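Local coordinates for 4-hydroxybutyrate coenzyme A transferase (Shewanella oneidensis, PDB 2OAS), which probably transfers coenzyme A between acyl-CoA thioesters and carboxylates such as 4-hydroxybutyrate or acetate, at residues L10-L15 with K32-A37; T21-S26 with S132-L137; H124-L129 with F162-R167; I147-P152 with Y172-S177. All coordinates share one frame; numbering follows the deposited sequence.

Contact 1 (L10-L15 with K32-A37)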
loop_
_atom_site.group_PDB
_atom_site.type_symbol
_atom_site.label_atom_id
_atom_site.label_comp_id
_atom_site.label_asym_id
_atom_site.label_seq_id
_atom_site.Cartn_x
_atom_site.Cartn_y
_atom_site.Cartn_z
ATOM N N LEU A 10 -41.437 -10.533 -2.335
ATOM C CA LEU A 10 -41.389 -10.953 -3.735
ATOM C C LEU A 10 -41.873 -9.815 -4.630
ATOM O O LEU A 10 -41.358 -9.612 -5.724
ATOM C CB LEU A 10 -42.259 -12.195 -3.925
ATOM C CG LEU A 10 -41.928 -13.142 -5.082
ATOM C CD1 LEU A 10 -42.861 -14.348 -5.020
ATOM C CD2 LEU A 10 -42.062 -12.434 -6.409
ATOM N N GLU A 11 -42.857 -9.064 -4.150
ATOM C CA GLU A 11 -43.386 -7.952 -4.927
ATOM C C GLU A 11 -42.322 -6.866 -5.108
ATOM O O GLU A 11 -42.216 -6.247 -6.167
ATOM C CB GLU A 11 -44.615 -7.387 -4.234
ATOM C CG GLU A 11 -45.301 -6.316 -5.017
ATOM C CD GLU A 11 -46.559 -5.833 -4.335
ATOM O OE1 GLU A 11 -47.088 -4.786 -4.761
ATOM O OE2 GLU A 11 -47.018 -6.502 -3.371
ATOM N N ALA A 12 -41.522 -6.659 -4.078
ATOM C CA ALA A 12 -40.464 -5.671 -4.126
ATOM C C ALA A 12 -39.360 -6.109 -5.070
ATOM O O ALA A 12 -38.882 -5.329 -5.893
ATOM C CB ALA A 12 -39.889 -5.465 -2.719
ATOM N N VAL A 13 -38.952 -7.364 -4.953
ATOM C CA VAL A 13 -37.890 -7.875 -5.791
ATOM C C VAL A 13 -38.284 -7.967 -7.262
ATOM O O VAL A 13 -37.430 -7.938 -8.142
ATOM C CB VAL A 13 -37.453 -9.242 -5.296
ATOM C CG1 VAL A 13 -36.383 -9.801 -6.199
ATOM C CG2 VAL A 13 -36.923 -9.119 -3.902
ATOM N N SER A 14 -39.583 -8.067 -7.526
ATOM C CA SER A 14 -40.085 -8.183 -8.890
ATOM C C SER A 14 -39.564 -7.150 -9.877
ATOM O O SER A 14 -39.355 -7.460 -11.041
ATOM C CB SER A 14 -41.606 -8.143 -8.883
ATOM O OG SER A 14 -42.107 -9.370 -8.403
ATOM N N LEU A 15 -39.368 -5.920 -9.413
ATOM C CA LEU A 15 -38.872 -4.859 -10.286
ATOM C C LEU A 15 -37.542 -5.252 -10.917
ATOM O O LEU A 15 -37.227 -4.825 -12.018
ATOM C CB LEU A 15 -38.724 -3.549 -9.510
ATOM C CG LEU A 15 -40.005 -2.801 -9.116
ATOM C CD1 LEU A 15 -40.904 -3.686 -8.278
ATOM C CD2 LEU A 15 -39.635 -1.533 -8.339
ATOM N N LYS A 32 -31.547 -9.961 4.083
ATOM C CA LYS A 32 -31.969 -11.355 4.002
ATOM C C LYS A 32 -33.423 -11.517 3.536
ATOM O O LYS A 32 -33.720 -12.350 2.679
ATOM C CB LYS A 32 -31.794 -12.023 5.369
ATOM C CG LYS A 32 -32.002 -13.534 5.345
ATOM C CD LYS A 32 -31.896 -14.147 6.734
ATOM C CE LYS A 32 -32.128 -15.642 6.663
ATOM N NZ LYS A 32 -33.415 -15.933 5.974
ATOM N N VAL A 33 -34.320 -10.722 4.107
ATOM C CA VAL A 33 -35.731 -10.791 3.757
ATOM C C VAL A 33 -35.941 -10.606 2.265
ATOM O O VAL A 33 -36.751 -11.296 1.648
ATOM C CB VAL A 33 -36.548 -9.704 4.486
ATOM C CG1 VAL A 33 -38.009 -9.805 4.099
ATOM C CG2 VAL A 33 -36.398 -9.851 5.975
ATOM N N LEU A 34 -35.210 -9.668 1.684
ATOM C CA LEU A 34 -35.320 -9.384 0.261
ATOM C C LEU A 34 -34.512 -10.367 -0.558
ATOM O O LEU A 34 -34.956 -10.802 -1.609
ATOM C CB LEU A 34 -34.842 -7.958 -0.022
ATOM C CG LEU A 34 -35.884 -6.890 -0.383
ATOM C CD1 LEU A 34 -37.160 -7.080 0.411
ATOM C CD2 LEU A 34 -35.284 -5.485 -0.136
ATOM N N LEU A 35 -33.330 -10.721 -0.079
ATOM C CA LEU A 35 -32.483 -11.638 -0.814
ATOM C C LEU A 35 -33.117 -13.030 -0.902
ATOM O O LEU A 35 -32.897 -13.742 -1.874
ATOM C CB LEU A 35 -31.073 -11.693 -0.186
ATOM C CG LEU A 35 -30.134 -10.469 -0.332
ATOM C CD1 LEU A 35 -28.844 -10.742 0.397
ATOM C CD2 LEU A 35 -29.840 -10.144 -1.790
ATOM N N ASP A 36 -33.915 -13.418 0.090
ATOM C CA ASP A 36 -34.566 -14.728 0.028
ATOM C C ASP A 36 -35.650 -14.684 -1.030
ATOM O O ASP A 36 -35.896 -15.676 -1.706
ATOM C CB ASP A 36 -35.173 -15.135 1.377
ATOM C CG ASP A 36 -34.116 -15.613 2.374
ATOM O OD1 ASP A 36 -32.942 -15.777 1.975
ATOM O OD2 ASP A 36 -34.460 -15.833 3.553
ATOM N N ALA A 37 -36.292 -13.535 -1.194
ATOM C CA ALA A 37 -37.331 -13.443 -2.208
ATOM C C ALA A 37 -36.685 -13.467 -3.598
ATOM O O ALA A 37 -37.276 -13.948 -4.563
ATOM C CB ALA A 37 -38.139 -12.172 -2.024
#
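Val13 and Ala37 meet where two helices lean on each other through small side chains. One branch of Val13 does most of the work: CG1 stands anti to the backbone N (chi1 178°), which sends CG2 across to helix 32-41. There CG2 of Val13 rests 3.5 Å from the backbone O of Leu34 and 3.8 Å from CB of Ala37. The same Ala37 CB also comes within 3.7 Å of Leu10 N, a spacing possible because the alanine adds so little bulk. Leu34 CG lies 4.3 Å from Val13 CG2, and its CD1 reaches Ala12 CB at 4.5 Å. The packing is thus apolar, except that two methyls also rest on backbone polar atoms, Leu34 O and Leu10 N.

Polar bonds within each segment flank the packing. Leu10 O receives Ser14 N and Ser14 OG from opposite faces of its carbonyl plane, the hydroxyl at 2.8 Å. In the other segment Lys32 NZ pairs with Asp36 OD2 in a salt bridge, while Asp36 OD1 bonds to Ser60.

Both helices lie on the large parallel sheet, Ala12 and Leu34 sharing Ile147 of strand 145-150 beneath them. Ala9 extends the seam at one end, and Leu38 and His41 continue it beside Val13.

Contact 2 (T21-S26 with S132-L137)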
loop_
_atom_site.group_PDB
_atom_site.type_symbol
_atom_site.label_atom_id
_atom_site.label_comp_id
_atom_site.label_asym_id
_atom_site.label_seq_id
_atom_site.Cartn_x
_atom_site.Cartn_y
_atom_site.Cartn_z
ATOM N N THR A 21 -27.190 -5.478 -12.951
ATOM C CA THR A 21 -26.072 -5.572 -12.028
ATOM C C THR A 21 -26.641 -5.024 -10.730
ATOM O O THR A 21 -27.100 -3.882 -10.672
ATOM C CB THR A 21 -24.885 -4.702 -12.438
ATOM O OG1 THR A 21 -24.409 -5.123 -13.720
ATOM C CG2 THR A 21 -23.771 -4.844 -11.416
ATOM N N LEU A 22 -26.623 -5.860 -9.705
ATOM C CA LEU A 22 -27.157 -5.515 -8.415
ATOM C C LEU A 22 -26.107 -5.322 -7.319
ATOM O O LEU A 22 -25.003 -5.894 -7.350
ATOM C CB LEU A 22 -28.125 -6.619 -7.969
ATOM C CG LEU A 22 -29.327 -6.966 -8.857
ATOM C CD1 LEU A 22 -30.056 -8.162 -8.278
ATOM C CD2 LEU A 22 -30.265 -5.775 -8.963
ATOM N N TRP A 23 -26.475 -4.512 -6.336
ATOM C CA TRP A 23 -25.623 -4.280 -5.183
ATOM C C TRP A 23 -26.475 -4.600 -3.974
ATOM O O TRP A 23 -27.677 -4.332 -3.971
ATOM C CB TRP A 23 -25.150 -2.832 -5.104
ATOM C CG TRP A 23 -24.573 -2.535 -3.759
ATOM C CD1 TRP A 23 -25.220 -1.952 -2.700
ATOM C CD2 TRP A 23 -23.266 -2.879 -3.295
ATOM N NE1 TRP A 23 -24.391 -1.908 -1.606
ATOM C CE2 TRP A 23 -23.180 -2.465 -1.945
ATOM C CE3 TRP A 23 -22.152 -3.484 -3.889
ATOM C CZ2 TRP A 23 -22.032 -2.653 -1.172
ATOM C CZ3 TRP A 23 -21.002 -3.674 -3.119
ATOM C CH2 TRP A 23 -20.954 -3.249 -1.773
ATOM N N THR A 24 -25.861 -5.183 -2.956
ATOM C CA THR A 24 -26.576 -5.533 -1.734
ATOM C C THR A 24 -25.923 -4.952 -0.499
ATOM O O THR A 24 -24.698 -4.914 -0.389
ATOM C CB THR A 24 -26.655 -7.085 -1.539
ATOM O OG1 THR A 24 -27.204 -7.363 -0.255
ATOM C CG2 THR A 24 -25.265 -7.726 -1.635
ATOM N N HIS A 25 -26.754 -4.491 0.428
ATOM C CA HIS A 25 -26.276 -3.950 1.700
ATOM C C HIS A 25 -25.429 -5.106 2.236
ATOM O O HIS A 25 -25.834 -6.260 2.120
ATOM C CB HIS A 25 -27.471 -3.714 2.612
ATOM C CG HIS A 25 -27.367 -2.482 3.456
ATOM N ND1 HIS A 25 -28.476 -1.905 4.045
ATOM C CD2 HIS A 25 -26.310 -1.726 3.813
ATOM C CE1 HIS A 25 -28.099 -0.842 4.729
ATOM N NE2 HIS A 25 -26.793 -0.706 4.607
ATOM N N SER A 26 -24.280 -4.817 2.821
ATOM C CA SER A 26 -23.419 -5.873 3.327
ATOM C C SER A 26 -23.315 -5.992 4.845
ATOM O O SER A 26 -23.892 -5.205 5.582
ATOM C CB SER A 26 -22.032 -5.707 2.722
ATOM O OG SER A 26 -22.123 -5.847 1.312
ATOM N N SER A 132 -24.725 -0.708 8.806
ATOM C CA SER A 132 -23.796 -0.811 7.692
ATOM C C SER A 132 -23.884 0.335 6.714
ATOM O O SER A 132 -24.810 0.402 5.909
ATOM C CB SER A 132 -23.992 -2.107 6.909
ATOM O OG SER A 132 -23.446 -3.201 7.607
ATOM N N VAL A 133 -22.919 1.246 6.786
ATOM C CA VAL A 133 -22.884 2.356 5.858
ATOM C C VAL A 133 -21.936 1.932 4.755
ATOM O O VAL A 133 -22.286 1.962 3.577
ATOM C CB VAL A 133 -22.376 3.638 6.508
ATOM C CG1 VAL A 133 -22.264 4.736 5.466
ATOM C CG2 VAL A 133 -23.332 4.062 7.614
ATOM N N GLU A 134 -20.737 1.521 5.139
ATOM C CA GLU A 134 -19.735 1.058 4.177
ATOM C C GLU A 134 -19.809 1.749 2.810
ATOM O O GLU A 134 -19.695 2.975 2.719
ATOM C CB GLU A 134 -19.810 -0.478 4.002
ATOM C CG GLU A 134 -21.155 -1.155 4.362
ATOM C CD GLU A 134 -21.838 -1.791 3.162
ATOM O OE1 GLU A 134 -22.807 -2.567 3.337
ATOM O OE2 GLU A 134 -21.406 -1.511 2.034
ATOM N N ALA A 135 -20.000 0.979 1.752
ATOM C CA ALA A 135 -20.060 1.524 0.406
ATOM C C ALA A 135 -21.454 1.523 -0.179
ATOM O O ALA A 135 -21.647 1.888 -1.346
ATOM C CB ALA A 135 -19.142 0.738 -0.499
ATOM N N THR A 136 -22.435 1.126 0.621
ATOM C CA THR A 136 -23.818 1.078 0.153
ATOM C C THR A 136 -24.334 2.499 -0.122
ATOM O O THR A 136 -25.073 2.731 -1.083
ATOM C CB THR A 136 -24.711 0.285 1.172
ATOM O OG1 THR A 136 -26.091 0.427 0.825
ATOM C CG2 THR A 136 -24.479 0.770 2.584
ATOM N N LEU A 137 -23.902 3.453 0.696
ATOM C CA LEU A 137 -24.308 4.847 0.536
ATOM C C LEU A 137 -23.909 5.325 -0.861
ATOM O O LEU A 137 -24.689 5.985 -1.559
ATOM C CB LEU A 137 -23.632 5.685 1.623
ATOM C CG LEU A 137 -24.039 7.145 1.808
ATOM C CD1 LEU A 137 -23.383 7.984 0.755
ATOM C CD2 LEU A 137 -25.554 7.274 1.755
#
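His25 and Ser26, just beyond the end of strand 21-24, are gripped by the loop that leads into helix 136-142. His25 NE2 donates to Ser132 O at 2.6 Å; NE2 lies in the carbonyl plane of Ser132, and Ser132 O is 15° out of the imidazole plane. Next along the chain, Ser26 N donates to Glu134 OE1 at 2.7 Å, meeting it almost in line with the C-O bond. Ser132 OG lies 2.9 Å from Ser26 O, though its proton has a second acceptor nearby.

The Glu134 chain bends at chi2 (115°), turning the carboxylate back over its own loop, where OE2 accepts Ala135 N at 2.9 Å. One carboxylate thus ties the turn to the strand end. A leucine in place of Glu134 would probably leave both Ser26 N and Ala135 N without their acceptor and let the loop shift. The Glu134 side chain lies about 8 Å from that of Glu233, to which CoA can be covalently bound, so the contact sits close to the active site.

Packing surrounds this polar core. OE2 of Glu134 sits at the edge of the Trp23 ring, 3.5 Å from CZ2, with the two planes 60° apart. Trp23 NE1 approaches Thr136 CA at 3.5 Å and, although buried, has no polar partner. Thr136 OG1 lies over a face of the His25 ring, while ND1 of that ring bonds to Gln117 N.

Strand 21-24 is flanked in the sheet by strands 48-52 and 113-118, and Phe104 of helix 100-105 meets Trp23 edge-to-face.

Contact 3 (H124-L129 with F162-R167)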
loop_
_atom_site.group_PDB
_atom_site.type_symbol
_atom_site.label_atom_id
_atom_site.label_comp_id
_atom_site.label_asym_id
_atom_site.label_seq_id
_atom_site.Cartn_x
_atom_site.Cartn_y
_atom_site.Cartn_z
ATOM N N HIS A 124 -39.714 13.267 8.885
ATOM C CA HIS A 124 -39.152 13.928 7.697
ATOM C C HIS A 124 -38.963 12.957 6.534
ATOM O O HIS A 124 -38.411 13.325 5.493
ATOM C CB HIS A 124 -37.793 14.543 8.018
ATOM C CG HIS A 124 -37.795 15.408 9.238
ATOM N ND1 HIS A 124 -38.551 16.556 9.334
ATOM C CD2 HIS A 124 -37.173 15.265 10.431
ATOM C CE1 HIS A 124 -38.401 17.079 10.537
ATOM N NE2 HIS A 124 -37.568 16.317 11.222
ATOM N N GLY A 125 -39.401 11.714 6.729
ATOM C CA GLY A 125 -39.264 10.719 5.689
ATOM C C GLY A 125 -37.833 10.246 5.515
ATOM O O GLY A 125 -37.453 9.790 4.443
HETATM N N MSE A 126 -37.032 10.352 6.568
HETATM C CA MSE A 126 -35.645 9.931 6.504
HETATM C C MSE A 126 -35.433 8.551 7.123
HETATM O O MSE A 126 -35.943 8.254 8.201
HETATM C CB MSE A 126 -34.740 10.953 7.201
HETATM C CG MSE A 126 -34.577 12.297 6.468
HETATM SE SE MSE A 126 -33.410 12.258 4.889
HETATM C CE MSE A 126 -32.162 10.915 5.456
ATOM N N CYS A 127 -34.687 7.711 6.407
ATOM C CA CYS A 127 -34.377 6.360 6.844
ATOM C C CYS A 127 -32.879 6.256 7.081
ATOM O O CYS A 127 -32.118 7.139 6.700
ATOM C CB CYS A 127 -34.766 5.325 5.785
ATOM S SG CYS A 127 -36.513 5.286 5.355
ATOM N N SER A 128 -32.460 5.158 7.691
ATOM C CA SER A 128 -31.059 4.972 7.983
ATOM C C SER A 128 -30.541 3.630 7.468
ATOM O O SER A 128 -31.240 2.618 7.520
ATOM C CB SER A 128 -30.839 5.074 9.502
ATOM O OG SER A 128 -29.485 4.837 9.841
ATOM N N LEU A 129 -29.314 3.641 6.960
ATOM C CA LEU A 129 -28.668 2.437 6.474
ATOM C C LEU A 129 -28.271 1.606 7.672
ATOM O O LEU A 129 -27.735 0.513 7.528
ATOM C CB LEU A 129 -27.425 2.796 5.678
ATOM C CG LEU A 129 -27.726 3.538 4.386
ATOM C CD1 LEU A 129 -26.438 3.774 3.616
ATOM C CD2 LEU A 129 -28.697 2.731 3.558
ATOM N N PHE A 162 -28.042 8.273 6.511
ATOM C CA PHE A 162 -29.383 8.777 6.223
ATOM C C PHE A 162 -29.718 8.910 4.739
ATOM O O PHE A 162 -28.889 9.330 3.937
ATOM C CB PHE A 162 -29.580 10.126 6.929
ATOM C CG PHE A 162 -29.696 9.998 8.409
ATOM C CD1 PHE A 162 -30.834 9.431 8.977
ATOM C CD2 PHE A 162 -28.642 10.357 9.233
ATOM C CE1 PHE A 162 -30.913 9.213 10.344
ATOM C CE2 PHE A 162 -28.709 10.143 10.606
ATOM C CZ PHE A 162 -29.850 9.573 11.163
ATOM N N ILE A 163 -30.951 8.552 4.385
ATOM C CA ILE A 163 -31.426 8.602 3.001
ATOM C C ILE A 163 -32.950 8.776 3.007
ATOM O O ILE A 163 -33.656 8.227 3.862
ATOM C CB ILE A 163 -31.003 7.293 2.234
ATOM C CG1 ILE A 163 -31.666 7.219 0.850
ATOM C CG2 ILE A 163 -31.414 6.070 3.033
ATOM C CD1 ILE A 163 -31.303 8.331 -0.091
ATOM N N HIS A 164 -33.456 9.547 2.054
ATOM C CA HIS A 164 -34.890 9.817 1.994
ATOM C C HIS A 164 -35.655 8.724 1.270
ATOM O O HIS A 164 -35.199 8.212 0.261
ATOM C CB HIS A 164 -35.136 11.177 1.337
ATOM C CG HIS A 164 -36.485 11.747 1.646
ATOM N ND1 HIS A 164 -37.611 11.439 0.914
ATOM C CD2 HIS A 164 -36.897 12.558 2.643
ATOM C CE1 HIS A 164 -38.657 12.037 1.447
ATOM N NE2 HIS A 164 -38.250 12.722 2.496
ATOM N N ILE A 165 -36.827 8.382 1.790
ATOM C CA ILE A 165 -37.628 7.310 1.219
ATOM C C ILE A 165 -38.110 7.560 -0.213
ATOM O O ILE A 165 -38.516 6.627 -0.885
ATOM C CB ILE A 165 -38.837 6.984 2.119
ATOM C CG1 ILE A 165 -39.445 5.647 1.707
ATOM C CG2 ILE A 165 -39.882 8.098 2.023
ATOM C CD1 ILE A 165 -40.641 5.257 2.522
ATOM N N ASP A 166 -38.086 8.802 -0.687
ATOM C CA ASP A 166 -38.521 9.039 -2.059
ATOM C C ASP A 166 -37.444 8.633 -3.045
ATOM O O ASP A 166 -37.653 8.694 -4.247
ATOM C CB ASP A 166 -38.889 10.497 -2.300
ATOM C CG ASP A 166 -40.233 10.855 -1.714
ATOM O OD1 ASP A 166 -41.053 9.927 -1.493
ATOM O OD2 ASP A 166 -40.470 12.063 -1.487
ATOM N N ARG A 167 -36.285 8.234 -2.542
ATOM C CA ARG A 167 -35.193 7.789 -3.400
ATOM C C ARG A 167 -35.349 6.290 -3.660
ATOM O O ARG A 167 -34.506 5.670 -4.307
ATOM C CB ARG A 167 -33.842 8.051 -2.723
ATOM C CG ARG A 167 -33.449 9.526 -2.656
ATOM C CD ARG A 167 -32.250 9.800 -3.542
ATOM N NE ARG A 167 -31.054 9.152 -3.009
ATOM C CZ ARG A 167 -29.940 8.907 -3.695
ATOM N NH1 ARG A 167 -29.844 9.252 -4.975
ATOM N NH2 ARG A 167 -28.915 8.315 -3.093
#
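His164 lays its ring against the chain at Gly125, on the edge of a two-stranded antiparallel ribbon. Its CB is 4.1 Å from SE of Met126, a selenomethionine, which reaches the edge of the imidazole. From there a chi1 of -160° turns the ring away from its own backbone N and onto Gly125 O, which sits above one face, 3.5 Å from CG. At the rim CD2 of His164 approaches His124 O at 3.3 Å. ND1, on the other flank, accepts Asp166 N at 3.1 Å in a fairly straight bond, which probably helps to set the rotation of the ring. NE2 ends the chain just where a CB on Gly125 would collide with it, so the glycine, with positive phi, suits the place.

The ribbon itself is held by Cys127 N to Ile163 O at 2.8 Å and by Ile165 N to Gly125 O at 3.1 Å, both nearly straight. Cys127 and Ile163 form a hydrogen-bonded pair flanked by the non-hydrogen-bonded pairs Met126 with His164 and Ser128 with Phe162.

Chemically, Gly125 O serves twice, as acceptor for Ile165 N and as a partner over one face of the imidazole, while acceptance by ND1 is consistent with a ring that carries no proton on that nitrogen.

Contact 4 (I147-P152 with Y172-S177); sequences IAHINP and YEQSAS
A chi1 near 180° brings the amide of Asn151 (-180°) to Ala176, in the loop after strand 170-173, and the ring edge of His149 (154°) to Tyr172 O. The asparagine forms two bonds with the backbone of Ala176: Ala176 N donates to Asn151 OD1 at 3.2 Å, and Asn151 ND2 donates to Ala176 O, also at 3.2 Å. In each bond the donor stands above the carbonyl plane of its acceptor. Second partners steady the amide, since Gln153 N also reaches OD1 and Gln117 OE1 takes ND2. With an alanine in place of Asn151, Ala176 N and O would probably lose their side-chain mates, as would Gln153 N and Gln117 OE1, and the segment after strand 170-173 could drift from strand 145-150.

The strands themselves pair in parallel. Ile150 N donates to Tyr172 O at 2.9 Å, and Gln174 N returns to Ile150 O at 3.0 Å. His149 ND1 gives Tyr172 O a weak bond (3.4 Å), and His149 CE1 lies 3.1 Å from Gln174 O. On the face opposite His149 and Tyr172 the aliphatic part of Glu173 crosses Ile150, CG to CG2 at 3.9 Å. Tyr172 OH donates to Gln174 OE1 at 2.6 Å, linking the two side chains.

With ND1 as donor and NE2 buried without a polar partner, the geometry would be consistent with a neutral His149 protonated on ND1, though the weak bond does not settle it.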
loop_
_atom_site.group_PDB
_atom_site.type_symbol
_atom_site.label_atom_id
_atom_site.label_comp_id
_atom_site.label_asym_id
_atom_site.label_seq_id
_atom_site.Cartn_x
_atom_site.Cartn_y
_atom_site.Cartn_z
ATOM N N ILE A 147 -34.280 -0.687 -3.973
ATOM C CA ILE A 147 -35.310 -1.533 -3.379
ATOM C C ILE A 147 -34.926 -1.675 -1.904
ATOM O O ILE A 147 -33.943 -2.321 -1.567
ATOM C CB ILE A 147 -35.357 -2.896 -4.077
ATOM C CG1 ILE A 147 -35.870 -2.698 -5.509
ATOM C CG2 ILE A 147 -36.260 -3.869 -3.308
ATOM C CD1 ILE A 147 -35.824 -3.956 -6.350
ATOM N N ALA A 148 -35.706 -1.048 -1.039
ATOM C CA ALA A 148 -35.436 -1.034 0.381
ATOM C C ALA A 148 -36.351 -1.890 1.229
ATOM O O ALA A 148 -37.545 -2.020 0.974
ATOM C CB ALA A 148 -35.493 0.413 0.904
ATOM N N HIS A 149 -35.775 -2.455 2.269
ATOM C CA HIS A 149 -36.541 -3.266 3.160
ATOM C C HIS A 149 -36.590 -2.495 4.462
ATOM O O HIS A 149 -35.561 -2.259 5.087
ATOM C CB HIS A 149 -35.861 -4.628 3.320
ATOM C CG HIS A 149 -36.176 -5.302 4.608
ATOM N ND1 HIS A 149 -37.459 -5.397 5.098
ATOM C CD2 HIS A 149 -35.370 -5.868 5.537
ATOM C CE1 HIS A 149 -37.432 -5.988 6.281
ATOM N NE2 HIS A 149 -36.176 -6.285 6.569
ATOM N N ILE A 150 -37.781 -2.061 4.846
ATOM C CA ILE A 150 -37.938 -1.309 6.078
ATOM C C ILE A 150 -38.069 -2.240 7.271
ATOM O O ILE A 150 -39.035 -3.004 7.387
ATOM C CB ILE A 150 -39.156 -0.397 6.017
ATOM C CG1 ILE A 150 -38.987 0.590 4.857
ATOM C CG2 ILE A 150 -39.329 0.312 7.363
ATOM C CD1 ILE A 150 -40.156 1.520 4.658
ATOM N N ASN A 151 -37.095 -2.158 8.167
ATOM C CA ASN A 151 -37.069 -3.011 9.343
ATOM C C ASN A 151 -36.994 -2.222 10.619
ATOM O O ASN A 151 -35.992 -1.575 10.884
ATOM C CB ASN A 151 -35.867 -3.947 9.266
ATOM C CG ASN A 151 -35.775 -4.871 10.453
ATOM O OD1 ASN A 151 -36.664 -4.901 11.310
ATOM N ND2 ASN A 151 -34.698 -5.643 10.506
ATOM N N PRO A 152 -38.060 -2.259 11.422
ATOM C CA PRO A 152 -38.129 -1.549 12.699
ATOM C C PRO A 152 -36.999 -1.947 13.649
ATOM O O PRO A 152 -36.755 -1.270 14.643
ATOM C CB PRO A 152 -39.485 -1.955 13.248
ATOM C CG PRO A 152 -40.311 -2.079 12.025
ATOM C CD PRO A 152 -39.379 -2.812 11.071
ATOM N N TYR A 172 -40.715 -2.601 1.113
ATOM C CA TYR A 172 -41.432 -3.676 1.795
ATOM C C TYR A 172 -41.075 -3.593 3.273
ATOM O O TYR A 172 -39.900 -3.550 3.639
ATOM C CB TYR A 172 -41.044 -5.056 1.256
ATOM C CG TYR A 172 -41.585 -6.191 2.106
ATOM C CD1 TYR A 172 -42.968 -6.380 2.264
ATOM C CD2 TYR A 172 -40.721 -7.041 2.800
ATOM C CE1 TYR A 172 -43.477 -7.383 3.097
ATOM C CE2 TYR A 172 -41.219 -8.048 3.636
ATOM C CZ TYR A 172 -42.593 -8.208 3.781
ATOM O OH TYR A 172 -43.066 -9.171 4.635
ATOM N N GLU A 173 -42.089 -3.590 4.125
ATOM C CA GLU A 173 -41.839 -3.461 5.548
ATOM C C GLU A 173 -42.195 -4.652 6.424
ATOM O O GLU A 173 -43.312 -5.158 6.375
ATOM C CB GLU A 173 -42.570 -2.236 6.075
ATOM C CG GLU A 173 -42.413 -2.017 7.566
ATOM C CD GLU A 173 -43.251 -0.852 8.064
ATOM O OE1 GLU A 173 -44.501 -0.961 8.012
ATOM O OE2 GLU A 173 -42.665 0.162 8.497
ATOM N N GLN A 174 -41.230 -5.090 7.228
ATOM C CA GLN A 174 -41.454 -6.176 8.163
ATOM C C GLN A 174 -40.296 -6.235 9.160
ATOM O O GLN A 174 -39.154 -5.966 8.808
ATOM C CB GLN A 174 -41.633 -7.513 7.432
ATOM C CG GLN A 174 -40.400 -8.373 7.344
ATOM C CD GLN A 174 -40.731 -9.854 7.265
ATOM O OE1 GLN A 174 -41.387 -10.312 6.328
ATOM N NE2 GLN A 174 -40.274 -10.605 8.250
ATOM N N SER A 175 -40.602 -6.527 10.421
ATOM C CA SER A 175 -39.575 -6.630 11.444
ATOM C C SER A 175 -38.886 -7.969 11.281
ATOM O O SER A 175 -39.538 -9.015 11.205
ATOM C CB SER A 175 -40.182 -6.557 12.850
ATOM O OG SER A 175 -40.650 -5.260 13.157
ATOM N N ALA A 176 -37.562 -7.941 11.216
ATOM C CA ALA A 176 -36.788 -9.159 11.069
ATOM C C ALA A 176 -35.614 -9.085 12.020
ATOM O O ALA A 176 -35.278 -8.015 12.529
ATOM C CB ALA A 176 -36.303 -9.299 9.645
ATOM N N SER A 177 -34.984 -10.231 12.250
ATOM C CA SER A 177 -33.841 -10.302 13.150
ATOM C C SER A 177 -32.553 -9.908 12.445
ATOM O O SER A 177 -32.360 -10.210 11.269
ATOM C CB SER A 177 -33.690 -11.724 13.685
ATOM O OG SER A 177 -33.444 -12.632 12.629
#

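How the contacts relate
All four lie in the N-terminal half: contacts 1, 2 and 4 involve its large parallel sheet, while contact 3 is a separate two-stranded antiparallel ribbon beside it. The helices of contact 1 cover strands of contact 4, with Val33 CG2 3.6 Å from His149 NE2 and Leu34 CD2 3.6 Å from His149 CB. Contact 2 joins contact 3 through Leu129, whose O lies 3.1 Å from His25 CE1, and meets contact 1 where Leu35 CD1 approaches Thr24 OG1 at 3.8 Å. Contacts 3 and 4 come within about 4 Å between nearest atoms without touching. Contact 2 alone nears the ligand, the Glu134 side chain standing about 8 Å from bound CoA; the others lie away from annotated sites.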